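PDB 4AW7: beta-porphyranase A from Bacteroides plebeius, which cleaves the sulfated red-seaweed polysaccharide porphyran at its beta-1,4 linkages between D-galactose and 6-sulfated L-galactose, mostly to disaccharides. Local coordinates for residues G73-A78 and V168-S173. Sequence-based numbering, arbitrary orientation.
Sequences GPYSYA and VDFYAS. With L6S (6-O-sulfo-alpha-L-galactopyranose), chain B.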
loop_
_atom_site.group_PDB
_atom_site.type_symbol
_atom_site.label_atom_id
_atom_site.label_comp_id
_atom_site.label_asym_id
_atom_site.label_seq_id
_atom_site.Cartn_x
_atom_site.Cartn_y
_atom_site.Cartn_z
ATOM N N GLY A 73 -21.510 4.337 -6.879
ATOM C CA GLY A 73 -21.180 5.723 -6.856
ATOM C C GLY A 73 -22.156 6.524 -7.690
ATOM O O GLY A 73 -23.231 6.030 -8.032
ATOM N N PRO A 74 -21.771 7.751 -7.992
ATOM C CA PRO A 74 -22.710 8.625 -8.729
ATOM C C PRO A 74 -23.116 8.076 -10.078
ATOM O O PRO A 74 -24.227 8.386 -10.556
ATOM C CB PRO A 74 -21.920 9.933 -8.909
ATOM C CG PRO A 74 -20.810 9.870 -7.883
ATOM C CD PRO A 74 -20.514 8.434 -7.670
ATOM N N TYR A 75 -22.222 7.326 -10.721
ATOM C CA TYR A 75 -22.426 6.929 -12.118
ATOM C C TYR A 75 -23.265 5.668 -12.206
ATOM O O TYR A 75 -24.162 5.567 -13.067
ATOM C CB TYR A 75 -21.073 6.882 -12.876
ATOM C CG TYR A 75 -20.395 8.192 -12.742
ATOM C CD1 TYR A 75 -20.869 9.311 -13.444
ATOM C CD2 TYR A 75 -19.362 8.394 -11.847
ATOM C CE1 TYR A 75 -20.339 10.553 -13.240
ATOM C CE2 TYR A 75 -18.816 9.639 -11.648
ATOM C CZ TYR A 75 -19.330 10.743 -12.329
ATOM O OH TYR A 75 -18.747 12.003 -12.084
ATOM N N SER A 76 -23.071 4.743 -11.267
ATOM C CA SER A 76 -23.936 3.574 -11.159
ATOM C C SER A 76 -25.339 4.046 -10.671
ATOM O O SER A 76 -26.369 3.636 -11.228
ATOM C CB SER A 76 -23.261 2.442 -10.321
ATOM O OG SER A 76 -22.581 2.944 -9.200
ATOM N N TYR A 77 -25.388 4.977 -9.717
ATOM C CA TYR A 77 -26.683 5.518 -9.273
ATOM C C TYR A 77 -27.429 6.197 -10.433
ATOM O O TYR A 77 -28.612 5.961 -10.662
ATOM C CB TYR A 77 -26.441 6.519 -8.150
ATOM C CG TYR A 77 -27.693 7.250 -7.683
ATOM C CD1 TYR A 77 -28.123 8.398 -8.345
ATOM C CD2 TYR A 77 -28.437 6.815 -6.578
ATOM C CE1 TYR A 77 -29.262 9.080 -7.953
ATOM C CE2 TYR A 77 -29.590 7.497 -6.174
ATOM C CZ TYR A 77 -29.989 8.634 -6.869
ATOM O OH TYR A 77 -31.112 9.350 -6.491
ATOM N N ALA A 78 -26.726 7.045 -11.184
ATOM C CA ALA A 78 -27.357 7.800 -12.274
ATOM C C ALA A 78 -27.826 6.884 -13.379
ATOM O O ALA A 78 -28.946 7.057 -13.883
ATOM C CB ALA A 78 -26.453 8.891 -12.837
ATOM N N VAL A 168 -8.743 10.310 -17.705
ATOM C CA VAL A 168 -8.046 11.240 -16.835
ATOM C C VAL A 168 -8.821 12.553 -16.708
ATOM O O VAL A 168 -8.917 13.119 -15.620
ATOM C CB VAL A 168 -6.595 11.454 -17.272
ATOM C CG1 VAL A 168 -5.884 12.508 -16.421
ATOM C CG2 VAL A 168 -5.818 10.111 -17.206
ATOM N N ASP A 169 -9.402 13.049 -17.817
ATOM C CA ASP A 169 -10.197 14.265 -17.774
ATOM C C ASP A 169 -11.447 14.094 -16.895
ATOM O O ASP A 169 -11.876 15.034 -16.229
ATOM C CB ASP A 169 -10.583 14.676 -19.197
ATOM C CG ASP A 169 -9.441 15.240 -19.989
ATOM O OD1 ASP A 169 -8.398 15.635 -19.421
ATOM O OD2 ASP A 169 -9.603 15.317 -21.248
ATOM N N PHE A 170 -12.025 12.903 -16.914
ATOM C CA PHE A 170 -13.170 12.534 -16.069
ATOM C C PHE A 170 -12.738 12.653 -14.604
ATOM O O PHE A 170 -13.393 13.350 -13.808
ATOM C CB PHE A 170 -13.587 11.121 -16.477
ATOM C CG PHE A 170 -14.823 10.546 -15.831
ATOM C CD1 PHE A 170 -16.067 10.718 -16.387
ATOM C CD2 PHE A 170 -14.712 9.697 -14.737
ATOM C CE1 PHE A 170 -17.175 10.098 -15.861
ATOM C CE2 PHE A 170 -15.793 9.057 -14.222
ATOM C CZ PHE A 170 -17.050 9.273 -14.765
ATOM N N TYR A 171 -11.626 12.014 -14.255
ATOM C CA TYR A 171 -11.080 12.166 -12.904
ATOM C C TYR A 171 -10.870 13.643 -12.510
ATOM O O TYR A 171 -11.251 14.089 -11.413
ATOM C CB TYR A 171 -9.742 11.435 -12.764
ATOM C CG TYR A 171 -9.791 10.013 -12.246
ATOM C CD1 TYR A 171 -9.690 9.751 -10.891
ATOM C CD2 TYR A 171 -9.858 8.905 -13.090
ATOM C CE1 TYR A 171 -9.724 8.485 -10.394
ATOM C CE2 TYR A 171 -9.863 7.609 -12.594
ATOM C CZ TYR A 171 -9.778 7.399 -11.224
ATOM O OH TYR A 171 -9.760 6.156 -10.636
ATOM N N ALA A 172 -10.238 14.408 -13.401
ATOM C CA ALA A 172 -9.898 15.792 -13.105
ATOM C C ALA A 172 -11.143 16.616 -12.845
ATOM O O ALA A 172 -11.192 17.393 -11.888
ATOM C CB ALA A 172 -9.094 16.419 -14.267
ATOM N N SER A 173 -12.158 16.439 -13.685
ATOM C CA SER A 173 -13.381 17.175 -13.529
ATOM C C SER A 173 -14.052 16.873 -12.195
ATOM O O SER A 173 -14.600 17.738 -11.514
ATOM C CB SER A 173 -14.320 16.877 -14.703
ATOM O OG SER A 173 -15.527 17.581 -14.511
HETATM O O1S L6S B . -30.646 4.184 -6.017
HETATM O O2S L6S B . -29.091 3.557 -7.800
HETATM O O3S L6S B . -28.326 3.599 -5.448
HETATM C C1 L6S B . -29.933 -1.632 -8.003
HETATM C C2 L6S B . -31.267 -2.305 -8.409
HETATM C C3 L6S B . -32.328 -2.102 -7.328
HETATM C C4 L6S B . -32.481 -0.590 -7.046
HETATM C C5 L6S B . -31.111 0.009 -6.640
HETATM C C6 L6S B . -31.188 1.504 -6.455
HETATM O O2 L6S B . -31.095 -3.719 -8.600
HETATM O O3 L6S B . -33.582 -2.627 -7.755
HETATM O O4 L6S B . -32.997 0.067 -8.234
HETATM O O5 L6S B . -30.059 -0.249 -7.659
HETATM O O6 L6S B . -29.896 1.971 -6.083
HETATM S S1 L6S B . -29.472 3.333 -6.370
#
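Tyr75 and Phe170 are the residues whose CA atoms lie nearest each other between 73-78 and 168-173, yet these are 11.5 Å apart. No hydrogen bond of any kind crosses between the segments; each keeps its own i to i+4 helical bonds, such as Tyr77 N to Gly73 O, with Gly73 at the N-cap. Helical segments this far apart touch here only because a large aromatic side chain reaches out from each.

The rings approach from opposite directions. Phe170 extends with CG anti to its backbone N (chi1 -175°), presenting its far carbon, CZ, to the phenol. That atom sits over the centre of the Tyr75 ring, 3.6 Å from Tyr75 CE2 and within 4.1 Å of every carbon of the ring. The planes are inclined at 48° with centroids 4.8 Å apart, an oblique meeting that is neither a parallel stack nor a T-shaped one. Pro74 CB lies against the opposite face of the tyrosine, toward its rim, and the phenol OH is hydrogen-bonded to Ala123 O, which holds the far end of the side chain in place. A leucine in place of Tyr75 would probably leave Phe170 CZ without the flat surface it rests on and Ala123 O without its hydroxyl partner.

Two residues on, the Tyr77 ring turns its edge to the sulfate of the bound 6-sulfogalactose, with CD2 3.4 Å from O3S, so the helix that packs inward through Tyr75 also lines the glycan pocket.

In the parallel beta/alpha barrel of the catalytic domain, helix 120-132 borders both segments: Tyr75 touches its Ser127, and Ser173 its Gln121. Phe141 of strand 136-142 also packs on Tyr75, so the aromatic pair is buried between helices 74-82 and 160-179, with helix 120-132 and strand 136-142 beside it.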